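Side-chain contacts in undecaprenyl-diphosphooligosaccharide--protein glycotransferase (Campylobacter jejuni, PDB 3AAG), which transfers a preassembled heptasaccharide from an undecaprenyl-diphosphate carrier to asparagine side chains of acceptor proteins, this chain being its periplasmic C-terminal globular domain: residues S242-P245 with Y246-F249; V32-W35 with W36-Y40. All coordinates share one frame; numbering follows the deposited sequence.

Interaction 1 (S242-P245 with Y246-F249)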
loop_
_atom_site.group_PDB
_atom_site.type_symbol
_atom_site.label_atom_id
_atom_site.label_comp_id
_atom_site.label_asym_id
_atom_site.label_seq_id
_atom_site.Cartn_x
_atom_site.Cartn_y
_atom_site.Cartn_z
ATOM N N SER A 242 -14.030 7.884 -8.320
ATOM C CA SER A 242 -12.610 8.160 -8.497
ATOM C C SER A 242 -12.378 9.604 -8.922
ATOM O O SER A 242 -12.717 9.994 -10.039
ATOM C CB SER A 242 -12.000 7.212 -9.531
ATOM O OG SER A 242 -10.763 7.714 -10.010
ATOM N N ALA A 243 -11.795 10.393 -8.024
ATOM C CA ALA A 243 -11.293 11.715 -8.379
ATOM C C ALA A 243 -9.958 11.603 -9.108
ATOM O O ALA A 243 -9.315 12.610 -9.406
ATOM C CB ALA A 243 -11.151 12.579 -7.137
ATOM N N ILE A 244 -9.549 10.371 -9.392
ATOM C CA ILE A 244 -8.289 10.113 -10.080
ATOM C C ILE A 244 -8.537 9.656 -11.512
ATOM O O ILE A 244 -9.074 8.572 -11.736
ATOM C CB ILE A 244 -7.461 9.034 -9.354
ATOM C CG1 ILE A 244 -7.007 9.539 -7.982
ATOM C CG2 ILE A 244 -6.262 8.625 -10.197
ATOM C CD1 ILE A 244 -5.877 10.543 -8.046
ATOM N N PRO A 245 -8.143 10.488 -12.488
ATOM C CA PRO A 245 -8.294 10.168 -13.907
ATOM C C PRO A 245 -7.481 8.938 -14.305
ATOM O O PRO A 245 -6.259 8.923 -14.150
ATOM C CB PRO A 245 -7.743 11.415 -14.611
ATOM C CG PRO A 245 -7.806 12.500 -13.588
ATOM C CD PRO A 245 -7.553 11.821 -12.282
ATOM N N TYR A 246 -8.165 7.917 -14.813
ATOM C CA TYR A 246 -7.504 6.710 -15.296
ATOM C C TYR A 246 -7.610 5.574 -14.287
ATOM O O TYR A 246 -7.168 4.453 -14.549
ATOM C CB TYR A 246 -6.037 6.992 -15.624
ATOM C CG TYR A 246 -5.843 7.883 -16.829
ATOM C CD1 TYR A 246 -4.608 8.452 -17.107
ATOM C CD2 TYR A 246 -6.898 8.159 -17.687
ATOM C CE1 TYR A 246 -4.429 9.267 -18.208
ATOM C CE2 TYR A 246 -6.728 8.972 -18.789
ATOM C CZ TYR A 246 -5.491 9.524 -19.045
ATOM O OH TYR A 246 -5.318 10.337 -20.142
ATOM N N ALA A 247 -8.200 5.868 -13.133
ATOM C CA ALA A 247 -8.357 4.874 -12.081
ATOM C C ALA A 247 -9.815 4.739 -11.664
ATOM O O ALA A 247 -10.215 5.216 -10.603
ATOM C CB ALA A 247 -7.490 5.229 -10.882
ATOM N N GLN A 248 -10.606 4.086 -12.507
ATOM C CA GLN A 248 -12.012 3.850 -12.210
ATOM C C GLN A 248 -12.235 2.426 -11.713
ATOM O O GLN A 248 -13.167 2.161 -10.953
ATOM C CB GLN A 248 -12.865 4.113 -13.452
ATOM C CG GLN A 248 -12.944 5.576 -13.850
ATOM C CD GLN A 248 -14.043 6.316 -13.115
ATOM O OE1 GLN A 248 -15.162 5.818 -12.986
ATOM N NE2 GLN A 248 -13.731 7.511 -12.629
ATOM N N PHE A 249 -11.370 1.515 -12.147
ATOM C CA PHE A 249 -11.478 0.111 -11.767
ATOM C C PHE A 249 -10.127 -0.455 -11.341
ATOM O O PHE A 249 -9.079 0.033 -11.761
ATOM C CB PHE A 249 -12.051 -0.712 -12.922
ATOM C CG PHE A 249 -13.548 -0.661 -13.016
ATOM C CD1 PHE A 249 -14.336 -1.323 -12.089
ATOM C CD2 PHE A 249 -14.171 0.048 -14.029
ATOM C CE1 PHE A 249 -15.712 -1.278 -12.171
ATOM C CE2 PHE A 249 -15.546 0.096 -14.115
ATOM C CZ PHE A 249 -16.317 -0.568 -13.185
#
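A type II beta turn from Ile244 to Ala247 reverses the chain in the loop between strands 235-238 and 249-252. The amide N of Ala247 reaches back to the carbonyl O of Ile244 at 3.2 Å, with 154° at the hydrogen. Pro245 and Tyr246 take the two central positions, and Tyr246 has the positive phi (102°) that the third residue of such a turn needs. On one flank, CG2 of Ile244 lies 3.7 Å from CB of Ala247, the one apolar side-chain touch across the turn; both residues also rest on Leu148.

Just upstream, the hydroxyl of Ser242 swings anti to its own backbone N (chi1 162°). There its OG accepts a bent bond from the amide N of Ile244, 3.0 Å away, which makes an ST turn. Gln248 folds its bent chain back to the same serine, bringing NE2 3.6 Å from Ser242 CB. The Tyr246 ring stacks on Tyr176. An ST turn running into a type II turn, followed by a classic beta bulge where Gln248 and Phe249 both pair with Ala175 through their backbones, thus leads into strand 249-252 of the C-terminal beta-barrel domain.

Interaction 2 (V32-W35 with W36-Y40)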
loop_
_atom_site.group_PDB
_atom_site.type_symbol
_atom_site.label_atom_id
_atom_site.label_comp_id
_atom_site.label_asym_id
_atom_site.label_seq_id
_atom_site.Cartn_x
_atom_site.Cartn_y
_atom_site.Cartn_z
ATOM N N VAL A 32 7.938 9.677 8.067
ATOM C CA VAL A 32 6.782 9.282 7.288
ATOM C C VAL A 32 7.193 8.150 6.362
ATOM O O VAL A 32 8.111 8.303 5.559
ATOM C CB VAL A 32 6.234 10.459 6.460
ATOM C CG1 VAL A 32 5.330 9.956 5.348
ATOM C CG2 VAL A 32 5.493 11.435 7.358
ATOM N N VAL A 33 6.524 7.010 6.488
ATOM C CA VAL A 33 6.743 5.899 5.575
ATOM C C VAL A 33 5.825 6.019 4.368
ATOM O O VAL A 33 4.611 6.148 4.513
ATOM C CB VAL A 33 6.522 4.537 6.265
ATOM C CG1 VAL A 33 6.651 3.404 5.259
ATOM C CG2 VAL A 33 7.512 4.356 7.399
ATOM N N THR A 34 6.412 5.984 3.177
ATOM C CA THR A 34 5.656 6.165 1.946
ATOM C C THR A 34 6.537 5.920 0.727
ATOM O O THR A 34 7.741 5.718 0.853
ATOM C CB THR A 34 5.058 7.581 1.861
ATOM O OG1 THR A 34 3.832 7.541 1.121
ATOM C CG2 THR A 34 6.034 8.536 1.181
ATOM N N TRP A 35 5.930 5.939 -0.453
ATOM C CA TRP A 35 6.661 5.693 -1.687
ATOM C C TRP A 35 7.546 6.886 -2.034
ATOM O O TRP A 35 7.249 8.015 -1.648
ATOM C CB TRP A 35 5.685 5.403 -2.826
ATOM C CG TRP A 35 6.320 4.719 -3.986
ATOM C CD1 TRP A 35 6.274 5.107 -5.292
ATOM C CD2 TRP A 35 7.109 3.526 -3.949
ATOM N NE1 TRP A 35 6.982 4.227 -6.071
ATOM C CE2 TRP A 35 7.505 3.247 -5.270
ATOM C CE3 TRP A 35 7.518 2.667 -2.925
ATOM C CZ2 TRP A 35 8.291 2.146 -5.595
ATOM C CZ3 TRP A 35 8.297 1.572 -3.250
ATOM C CH2 TRP A 35 8.675 1.322 -4.574
ATOM N N TRP A 36 8.631 6.639 -2.761
ATOM C CA TRP A 36 9.662 7.660 -2.954
ATOM C C TRP A 36 9.201 8.839 -3.809
ATOM O O TRP A 36 9.741 9.938 -3.700
ATOM C CB TRP A 36 10.945 7.052 -3.526
ATOM C CG TRP A 36 10.834 6.623 -4.960
ATOM C CD1 TRP A 36 10.581 5.364 -5.419
ATOM C CD2 TRP A 36 10.980 7.451 -6.119
ATOM N NE1 TRP A 36 10.557 5.356 -6.790
ATOM C CE2 TRP A 36 10.799 6.625 -7.247
ATOM C CE3 TRP A 36 11.244 8.810 -6.315
ATOM C CZ2 TRP A 36 10.874 7.112 -8.551
ATOM C CZ3 TRP A 36 11.318 9.293 -7.612
ATOM C CH2 TRP A 36 11.133 8.445 -8.711
ATOM N N ASP A 37 8.205 8.606 -4.658
ATOM C CA ASP A 37 7.640 9.670 -5.485
ATOM C C ASP A 37 7.109 10.822 -4.640
ATOM O O ASP A 37 6.920 11.930 -5.135
ATOM C CB ASP A 37 6.520 9.125 -6.374
ATOM C CG ASP A 37 7.047 8.364 -7.577
ATOM O OD1 ASP A 37 6.347 8.328 -8.613
ATOM O OD2 ASP A 37 8.162 7.803 -7.485
ATOM N N TYR A 38 6.865 10.557 -3.361
ATOM C CA TYR A 38 6.317 11.574 -2.473
ATOM C C TYR A 38 7.335 11.960 -1.409
ATOM O O TYR A 38 7.061 12.790 -0.542
ATOM C CB TYR A 38 5.024 11.074 -1.828
ATOM C CG TYR A 38 4.175 10.235 -2.758
ATOM C CD1 TYR A 38 3.750 10.736 -3.984
ATOM C CD2 TYR A 38 3.799 8.944 -2.413
ATOM C CE1 TYR A 38 2.975 9.974 -4.836
ATOM C CE2 TYR A 38 3.023 8.175 -3.261
ATOM C CZ TYR A 38 2.616 8.693 -4.471
ATOM O OH TYR A 38 1.844 7.924 -5.316
ATOM N N GLY A 39 8.515 11.354 -1.486
ATOM C CA GLY A 39 9.580 11.637 -0.534
ATOM C C GLY A 39 9.824 13.123 -0.352
ATOM O O GLY A 39 9.836 13.626 0.770
ATOM N N TYR A 40 10.019 13.833 -1.457
ATOM C CA TYR A 40 10.349 15.249 -1.386
ATOM C C TYR A 40 9.184 16.105 -0.895
ATOM O O TYR A 40 9.337 16.877 0.051
ATOM C CB TYR A 40 10.891 15.758 -2.721
ATOM C CG TYR A 40 12.329 15.363 -2.956
ATOM C CD1 TYR A 40 12.707 14.674 -4.102
ATOM C CD2 TYR A 40 13.311 15.662 -2.019
ATOM C CE1 TYR A 40 14.024 14.305 -4.313
ATOM C CE2 TYR A 40 14.626 15.298 -2.221
ATOM C CZ TYR A 40 14.977 14.621 -3.369
ATOM O OH TYR A 40 16.288 14.260 -3.570
#
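Leaving strand 31-33, the backbone runs through an extended Thr34 and Trp35, then winds into a short 3-10 segment at 36-38 that passes into helix 39-46. The first closing bond joins the amide N of Tyr38 to the carbonyl O of Trp35 and is 3.1 Å long. One residue on, Gly39 N repeats the i to i+3 pattern by bonding to Trp36 O at 2.9 Å.

The pyrrole side of Trp36 lies over one face of Trp35. Trp35 has CG anti to its backbone N (chi1 -161°), whereas Trp36 has CG wedged between backbone N and carbonyl carbon (chi1 71°), and this pair of torsions brings the two indoles together. Trp36 CD1 lies 3.7 Å from Trp35 CE2, toward the rim of that ring. The five-membered rings are 4.6 Å apart at their centroids, their planes inclined by 45°, so the pair is oblique.

Asp37 runs alongside Trp35, pointing the same way, with OD2 4.0 Å from Trp35 CD1; its CG also sits over the centre of the Trp36 ring. The Tyr38 ring brings CE2 to 3.9 Å from Trp35 CB, and Thr34 OG1 approaches its edge at CD2, 3.8 Å away. That hydroxyl is hydrogen-bonded to Tyr141 O.

Trp35 to Gly39 form the WWDYG motif; Trp35, Trp36 and Asp37 probably contact the acceptor peptide, as in related enzymes. Around them, Trp36 stacks on His57, Tyr38 packs on Met146 and Ile149 of the stretch that matches the MI motif of relatives, and Val33 pairs with Tyr139 and Tyr141. The motif thus bridges from the two-stranded parallel sheet of 31-33 and 138-140 into the start of helix 39-46.

Both interactions are local bends in which a backbone amide closes on a carbonyl three residues earlier, yet they serve different parts of the fold. Interaction 2 is largely buried in the core domain, where a strand hands over to a helix and aromatic rings do most of the touching. Interaction 1 is a surface loop between two strands of the beta-barrel domain, held by one main-chain bond across the turn and one serine hydroxyl bond beside it, with one small apolar touch. The centres of interactions 1 and 2 lie about 21 Å apart, and the nearest atoms of interactions 1 and 2, about 9 Å apart, do not meet. Residues 146-153, the probable MI motif, lie against both.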